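Long-range contact in transcriptional regulator, MarR family (Listeria monocytogenes str. 4b, PDB 2QWW), which probably binds DNA as a dimeric winged-helix repressor of the MarR family, regulating transcription: residues G38-I50 with A72-V85. Sequence-based numbering, arbitrary orientation.
Sequences GLTIQQLAMINVI and AAANVDGLISLGLV
Met46, present as selenomethionine, enters helix 72-81 as a knob into the hole formed by Ala72, Asn75, Val76 and Leu79, joining two helices of the winged helix-turn-helix domain of the MarR family. Helix 69-81 is, by its place in that fold, probably the DNA-recognition helix; the axes of segments 41-50 and 72-81 cross at -78°, 10.7 Å apart at the closest. With CG anti to the backbone N (chi1 178°), the Met46 chain runs out toward the other helix and then bends at its end, laying Met46 SE 3.7 Å from Val76 CG2 and Met46 CE 3.6 Å from Asn75 CB. Leu79 fills the tight side: Leu79 CD1 lies 3.6 Å from Met46 SE and also meets Ile47 CD1. Past the helix end, which Gly83 closes in a Schellman motif, Ile47 CD1 reaches Leu84 CB at 3.9 Å, Leu39 CD2 and Leu84 CD1 meet tip to tip, and Ile50 CD1 touches Val85 CG1 at the start of strand 85-87. Leu101 and Leu103 of strand 100-103 continue this apolar layer. The edge at Leu82 and Gln43 is looser and wetter. No direct hydrogen bond joins the segments; the Gln43 side chain, extended beyond CG, runs antiparallel alongside Leu79, with Leu82 CD1 near its amide. Gln43 OE1 accepts the Thr40 N-H through an in-plane lone pair, completing a capping box with the Gln43 N to Thr40 OG1 bond, whereas Gln43 NE2 donates to a water oxygen at 2.9 Å. That water O in turn donates to Asn75 O at 2.6 Å.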
ATOM      1  N   GLY A  38      17.095  -5.758   7.934  1.00 33.13           N
ATOM      2  CA  GLY A  38      17.797  -4.620   8.532  1.00 34.25           C
ATOM      3  C   GLY A  38      17.357  -3.251   8.024  1.00 33.61           C
ATOM      4  O   GLY A  38      17.960  -2.255   8.376  1.00 32.73           O
ATOM      5  N   LEU A  39      16.287  -3.203   7.227  1.00 34.65           N
ATOM      6  CA  LEU A  39      15.866  -1.977   6.572  1.00 31.31           C
ATOM      7  C   LEU A  39      14.464  -1.577   6.903  1.00 33.21           C
ATOM      8  O   LEU A  39      13.662  -2.399   7.311  1.00 32.77           O
ATOM      9  CB  LEU A  39      15.947  -2.182   5.074  1.00 30.84           C
ATOM     10  CG  LEU A  39      17.303  -2.612   4.504  1.00 31.20           C
ATOM     11  CD1 LEU A  39      17.163  -2.991   3.060  1.00 38.15           C
ATOM     12  CD2 LEU A  39      18.313  -1.519   4.665  1.00 33.01           C
ATOM     13  N   THR A  40      14.182  -0.294   6.709  1.00 32.76           N
ATOM     14  CA  THR A  40      12.863   0.237   6.892  1.00 35.97           C
ATOM     15  C   THR A  40      12.120  -0.011   5.586  1.00 37.18           C
ATOM     16  O   THR A  40      12.729  -0.288   4.548  1.00 36.24           O
ATOM     17  CB  THR A  40      12.892   1.733   7.122  1.00 36.92           C
ATOM     18  OG1 THR A  40      13.389   2.377   5.942  1.00 38.32           O
ATOM     19  CG2 THR A  40      13.786   2.089   8.321  1.00 37.35           C
ATOM     20  N   ILE A  41      10.804   0.072   5.661  1.00 38.14           N
ATOM     21  CA  ILE A  41       9.917  -0.087   4.508  1.00 41.07           C
ATOM     22  C   ILE A  41      10.207   0.940   3.416  1.00 39.30           C
ATOM     23  O   ILE A  41      10.095   0.635   2.234  1.00 42.73           O
ATOM     24  CB  ILE A  41       8.429  -0.023   4.992  1.00 40.52           C
ATOM     25  CG1 ILE A  41       8.060  -1.324   5.693  1.00 46.47           C
ATOM     26  CG2 ILE A  41       7.438   0.264   3.860  1.00 46.78           C
ATOM     27  CD1 ILE A  41       8.072  -2.571   4.814  1.00 50.12           C
ATOM     28  N   GLN A  42      10.597   2.142   3.823  1.00 39.84           N
ATOM     29  CA  GLN A  42      10.943   3.226   2.906  1.00 39.15           C
ATOM     30  C   GLN A  42      12.295   2.916   2.227  1.00 37.18           C
ATOM     31  O   GLN A  42      12.455   3.123   1.026  1.00 38.99           O
ATOM     32  CB  GLN A  42      11.000   4.578   3.632  1.00 38.75           C
ATOM     33  CG  GLN A  42       9.796   4.894   4.529  1.00 47.23           C
ATOM     34  CD  GLN A  42       9.941   4.426   5.994  1.00 53.51           C
ATOM     35  OE1 GLN A  42       9.144   3.621   6.475  1.00 48.13           O
ATOM     36  NE2 GLN A  42      10.966   4.927   6.691  1.00 53.96           N
ATOM     37  N   GLN A  43      13.259   2.429   2.997  1.00 34.73           N
ATOM     38  CA  GLN A  43      14.546   1.986   2.444  1.00 33.37           C
ATOM     39  C   GLN A  43      14.377   0.887   1.405  1.00 32.38           C
ATOM     40  O   GLN A  43      15.060   0.886   0.387  1.00 32.56           O
ATOM     41  CB  GLN A  43      15.490   1.490   3.532  1.00 33.04           C
ATOM     42  CG  GLN A  43      16.235   2.588   4.286  1.00 34.76           C
ATOM     43  CD  GLN A  43      17.152   2.009   5.347  1.00 31.41           C
ATOM     44  OE1 GLN A  43      16.717   1.217   6.166  1.00 32.43           O
ATOM     45  NE2 GLN A  43      18.413   2.404   5.339  1.00 28.54           N
ATOM     46  N   LEU A  44      13.498  -0.068   1.676  1.00 34.60           N
ATOM     47  CA  LEU A  44      13.189  -1.132   0.715  1.00 33.30           C
ATOM     48  C   LEU A  44      12.421  -0.626  -0.485  1.00 32.62           C
ATOM     49  O   LEU A  44      12.656  -1.085  -1.579  1.00 33.31           O
ATOM     50  CB  LEU A  44      12.392  -2.245   1.370  1.00 34.01           C
ATOM     51  CG  LEU A  44      13.181  -3.109   2.321  1.00 38.24           C
ATOM     52  CD1 LEU A  44      12.229  -3.945   3.127  1.00 43.24           C
ATOM     53  CD2 LEU A  44      14.181  -3.969   1.549  1.00 39.74           C
ATOM     54  N   ALA A  45      11.515   0.323  -0.292  1.00 33.63           N
ATOM     55  CA  ALA A  45      10.794   0.894  -1.421  1.00 35.45           C
ATOM     56  C   ALA A  45      11.791   1.508  -2.407  1.00 36.58           C
ATOM     57  O   ALA A  45      11.688   1.310  -3.622  1.00 37.48           O
ATOM     58  CB  ALA A  45       9.808   1.934  -0.946  1.00 38.09           C
HETATM   59  N   MSE A  46      12.770   2.234  -1.871  1.00 36.68           N
HETATM   60  CA  MSE A  46      13.839   2.857  -2.670  1.00 34.74           C
HETATM   61  C   MSE A  46      14.659   1.806  -3.395  1.00 35.36           C
HETATM   62  O   MSE A  46      14.909   1.925  -4.595  1.00 33.93           O
HETATM   63  CB  MSE A  46      14.732   3.692  -1.754  1.00 34.70           C
HETATM   64  CG  MSE A  46      15.941   4.391  -2.416  1.00 37.27           C
HETATM   65 SE   MSE A  46      16.798   5.820  -1.300  0.75 31.57          SE
HETATM   66  CE  MSE A  46      15.340   6.982  -1.159  1.00 38.62           C
ATOM     67  N   ILE A  47      15.073   0.780  -2.655  1.00 36.82           N
ATOM     68  CA  ILE A  47      15.869  -0.320  -3.201  1.00 36.35           C
ATOM     69  C   ILE A  47      15.151  -0.946  -4.381  1.00 36.92           C
ATOM     70  O   ILE A  47      15.757  -1.196  -5.408  1.00 35.45           O
ATOM     71  CB  ILE A  47      16.122  -1.426  -2.152  1.00 36.77           C
ATOM     72  CG1 ILE A  47      17.030  -0.928  -1.030  1.00 39.84           C
ATOM     73  CG2 ILE A  47      16.768  -2.656  -2.793  1.00 36.95           C
ATOM     74  CD1 ILE A  47      18.489  -0.851  -1.367  1.00 43.50           C
ATOM     75  N   ASN A  48      13.849  -1.159  -4.223  1.00 39.31           N
ATOM     76  CA  ASN A  48      13.019  -1.775  -5.245  1.00 41.08           C
ATOM     77  C   ASN A  48      12.839  -0.920  -6.507  1.00 40.84           C
ATOM     78  O   ASN A  48      12.856  -1.452  -7.619  1.00 42.09           O
ATOM     79  CB  ASN A  48      11.682  -2.199  -4.630  1.00 40.58           C
ATOM     80  CG  ASN A  48      11.845  -3.346  -3.609  1.00 43.33           C
ATOM     81  OD1 ASN A  48      12.702  -4.221  -3.776  1.00 46.16           O
ATOM     82  ND2 ASN A  48      11.014  -3.344  -2.557  1.00 42.79           N
ATOM     83  N   VAL A  49      12.697   0.386  -6.333  1.00 39.52           N
ATOM     84  CA  VAL A  49      12.641   1.308  -7.456  1.00 39.02           C
ATOM     85  C   VAL A  49      13.969   1.266  -8.200  1.00 38.71           C
ATOM     86  O   VAL A  49      13.996   1.168  -9.415  1.00 38.98           O
ATOM     87  CB  VAL A  49      12.394   2.745  -7.004  1.00 38.48           C
ATOM     88  CG1 VAL A  49      12.618   3.725  -8.145  1.00 40.84           C
ATOM     89  CG2 VAL A  49      10.969   2.912  -6.415  1.00 40.30           C
ATOM     90  N   ILE A  50      15.074   1.311  -7.467  1.00 38.90           N
ATOM     91  CA  ILE A  50      16.403   1.319  -8.098  1.00 38.38           C
ATOM     92  C   ILE A  50      16.681   0.007  -8.840  1.00 39.87           C
ATOM     93  O   ILE A  50      17.423  -0.025  -9.837  1.00 41.29           O
ATOM     94  CB  ILE A  50      17.524   1.635  -7.060  1.00 37.46           C
ATOM     95  CG1 ILE A  50      17.333   3.027  -6.462  1.00 37.80           C
ATOM     96  CG2 ILE A  50      18.888   1.594  -7.695  1.00 37.01           C
ATOM     97  CD1 ILE A  50      18.293   3.352  -5.314  1.00 38.18           C
ATOM     98  N   ALA A  72      15.099  11.962   0.762  1.00 50.10           N
ATOM     99  CA  ALA A  72      15.597  11.094  -0.313  1.00 48.39           C
ATOM    100  C   ALA A  72      17.114  11.116  -0.368  1.00 45.60           C
ATOM    101  O   ALA A  72      17.745  10.082  -0.553  1.00 46.49           O
ATOM    102  CB  ALA A  72      15.033  11.533  -1.651  1.00 47.96           C
ATOM    103  N   ALA A  73      17.687  12.303  -0.210  1.00 44.74           N
ATOM    104  CA  ALA A  73      19.128  12.484  -0.223  1.00 43.98           C
ATOM    105  C   ALA A  73      19.792  11.856   1.008  1.00 42.71           C
ATOM    106  O   ALA A  73      20.887  11.311   0.906  1.00 41.72           O
ATOM    107  CB  ALA A  73      19.466  13.961  -0.334  1.00 44.74           C
ATOM    108  N   ALA A  74      19.131  11.924   2.162  1.00 43.07           N
ATOM    109  CA  ALA A  74      19.648  11.292   3.385  1.00 42.02           C
ATOM    110  C   ALA A  74      19.573   9.763   3.252  1.00 40.25           C
ATOM    111  O   ALA A  74      20.541   9.050   3.523  1.00 38.95           O
ATOM    112  CB  ALA A  74      18.863  11.754   4.594  1.00 42.61           C
ATOM    113  N   ASN A  75      18.406   9.281   2.836  1.00 39.17           N
ATOM    114  CA  ASN A  75      18.175   7.868   2.598  1.00 37.76           C
ATOM    115  C   ASN A  75      19.122   7.267   1.570  1.00 36.75           C
ATOM    116  O   ASN A  75      19.559   6.136   1.733  1.00 35.92           O
ATOM    117  CB  ASN A  75      16.756   7.628   2.121  1.00 39.00           C
ATOM    118  CG  ASN A  75      15.736   7.758   3.221  1.00 43.74           C
ATOM    119  OD1 ASN A  75      15.914   8.507   4.180  1.00 50.64           O
ATOM    120  ND2 ASN A  75      14.644   7.017   3.083  1.00 52.66           N
ATOM    121  N   VAL A  76      19.410   8.014   0.504  1.00 36.89           N
ATOM    122  CA  VAL A  76      20.352   7.579  -0.527  1.00 34.67           C
ATOM    123  C   VAL A  76      21.748   7.458   0.046  1.00 34.25           C
ATOM    124  O   VAL A  76      22.424   6.480  -0.225  1.00 35.49           O
ATOM    125  CB  VAL A  76      20.381   8.535  -1.738  1.00 34.73           C
ATOM    126  CG1 VAL A  76      21.625   8.323  -2.601  1.00 34.42           C
ATOM    127  CG2 VAL A  76      19.152   8.372  -2.572  1.00 33.35           C
ATOM    128  N   ASP A  77      22.203   8.444   0.818  1.00 33.85           N
ATOM    129  CA  ASP A  77      23.547   8.347   1.387  1.00 34.51           C
ATOM    130  C   ASP A  77      23.635   7.151   2.353  1.00 30.60           C
ATOM    131  O   ASP A  77      24.651   6.472   2.405  1.00 27.00           O
ATOM    132  CB  ASP A  77      23.986   9.651   2.064  1.00 36.99           C
ATOM    133  CG  ASP A  77      25.502   9.847   2.008  1.00 44.46           C
ATOM    134  OD1 ASP A  77      26.257   8.853   2.119  1.00 55.25           O
ATOM    135  OD2 ASP A  77      25.951  11.004   1.835  1.00 58.07           O
ATOM    136  N   GLY A  78      22.546   6.880   3.069  1.00 29.31           N
ATOM    137  CA  GLY A  78      22.462   5.718   3.951  1.00 29.98           C
ATOM    138  C   GLY A  78      22.609   4.400   3.195  1.00 30.15           C
ATOM    139  O   GLY A  78      23.368   3.531   3.607  1.00 30.03           O
ATOM    140  N   LEU A  79      21.898   4.253   2.081  1.00 29.89           N
ATOM    141  CA  LEU A  79      22.007   3.049   1.272  1.00 30.03           C
ATOM    142  C   LEU A  79      23.362   2.918   0.647  1.00 29.93           C
ATOM    143  O   LEU A  79      23.781   1.811   0.375  1.00 30.27           O
ATOM    144  CB  LEU A  79      20.949   2.986   0.186  1.00 32.13           C
ATOM    145  CG  LEU A  79      19.493   2.922   0.625  1.00 34.16           C
ATOM    146  CD1 LEU A  79      18.643   2.832  -0.611  1.00 36.60           C
ATOM    147  CD2 LEU A  79      19.248   1.741   1.536  1.00 33.21           C
ATOM    148  N   ILE A  80      24.044   4.035   0.390  1.00 31.51           N
ATOM    149  CA  ILE A  80      25.438   3.985  -0.095  1.00 31.88           C
ATOM    150  C   ILE A  80      26.381   3.570   1.051  1.00 31.60           C
ATOM    151  O   ILE A  80      27.336   2.789   0.835  1.00 29.75           O
ATOM    152  CB  ILE A  80      25.908   5.342  -0.677  1.00 32.74           C
ATOM    153  CG1 ILE A  80      25.166   5.641  -1.975  1.00 34.77           C
ATOM    154  CG2 ILE A  80      27.410   5.319  -0.976  1.00 36.49           C
ATOM    155  CD1 ILE A  80      25.332   7.038  -2.469  1.00 38.49           C
ATOM    156  N   SER A  81      26.136   4.095   2.257  1.00 30.95           N
ATOM    157  CA  SER A  81      26.956   3.721   3.430  1.00 32.86           C
ATOM    158  C   SER A  81      26.889   2.213   3.669  1.00 32.50           C
ATOM    159  O   SER A  81      27.911   1.593   3.936  1.00 32.79           O
ATOM    160  CB  SER A  81      26.536   4.449   4.713  1.00 32.49           C
ATOM    161  OG  SER A  81      26.620   5.858   4.582  1.00 35.02           O
ATOM    162  N   LEU A  82      25.698   1.635   3.535  1.00 31.56           N
ATOM    163  CA  LEU A  82      25.479   0.191   3.717  1.00 31.42           C
ATOM    164  C   LEU A  82      25.912  -0.705   2.547  1.00 32.73           C
ATOM    165  O   LEU A  82      25.695  -1.915   2.590  1.00 29.47           O
ATOM    166  CB  LEU A  82      23.998  -0.071   3.984  1.00 31.08           C
ATOM    167  CG  LEU A  82      23.432   0.555   5.257  1.00 32.06           C
ATOM    168  CD1 LEU A  82      21.958   0.301   5.308  1.00 33.18           C
ATOM    169  CD2 LEU A  82      24.137  -0.012   6.495  1.00 33.94           C
ATOM    170  N   GLY A  83      26.490  -0.114   1.495  1.00 34.02           N
ATOM    171  CA  GLY A  83      26.951  -0.855   0.316  1.00 32.20           C
ATOM    172  C   GLY A  83      25.861  -1.402  -0.585  1.00 31.29           C
ATOM    173  O   GLY A  83      26.129  -2.228  -1.438  1.00 33.36           O
ATOM    174  N   LEU A  84      24.637  -0.912  -0.449  1.00 31.46           N
ATOM    175  CA  LEU A  84      23.532  -1.436  -1.226  1.00 30.35           C
ATOM    176  C   LEU A  84      23.312  -0.754  -2.578  1.00 30.73           C
ATOM    177  O   LEU A  84      22.654  -1.311  -3.448  1.00 30.85           O
ATOM    178  CB  LEU A  84      22.266  -1.379  -0.386  1.00 31.00           C
ATOM    179  CG  LEU A  84      22.409  -2.058   0.982  1.00 32.45           C
ATOM    180  CD1 LEU A  84      21.120  -1.929   1.690  1.00 27.12           C
ATOM    181  CD2 LEU A  84      22.823  -3.519   0.845  1.00 28.05           C
ATOM    182  N   VAL A  85      23.813   0.458  -2.751  1.00 32.81           N
ATOM    183  CA  VAL A  85      23.671   1.156  -4.022  1.00 34.42           C
ATOM    184  C   VAL A  85      25.014   1.701  -4.377  1.00 34.37           C
ATOM    185  O   VAL A  85      25.822   1.965  -3.491  1.00 34.19           O
ATOM    186  CB  VAL A  85      22.666   2.333  -3.990  1.00 33.94           C
ATOM    187  CG1 VAL A  85      21.333   1.896  -3.433  1.00 34.41           C
ATOM    188  CG2 VAL A  85      23.190   3.489  -3.202  1.00 39.70           C
TER
HETATM  189  O   HOH W   1      19.226   4.699   3.837  1.00 20.26           O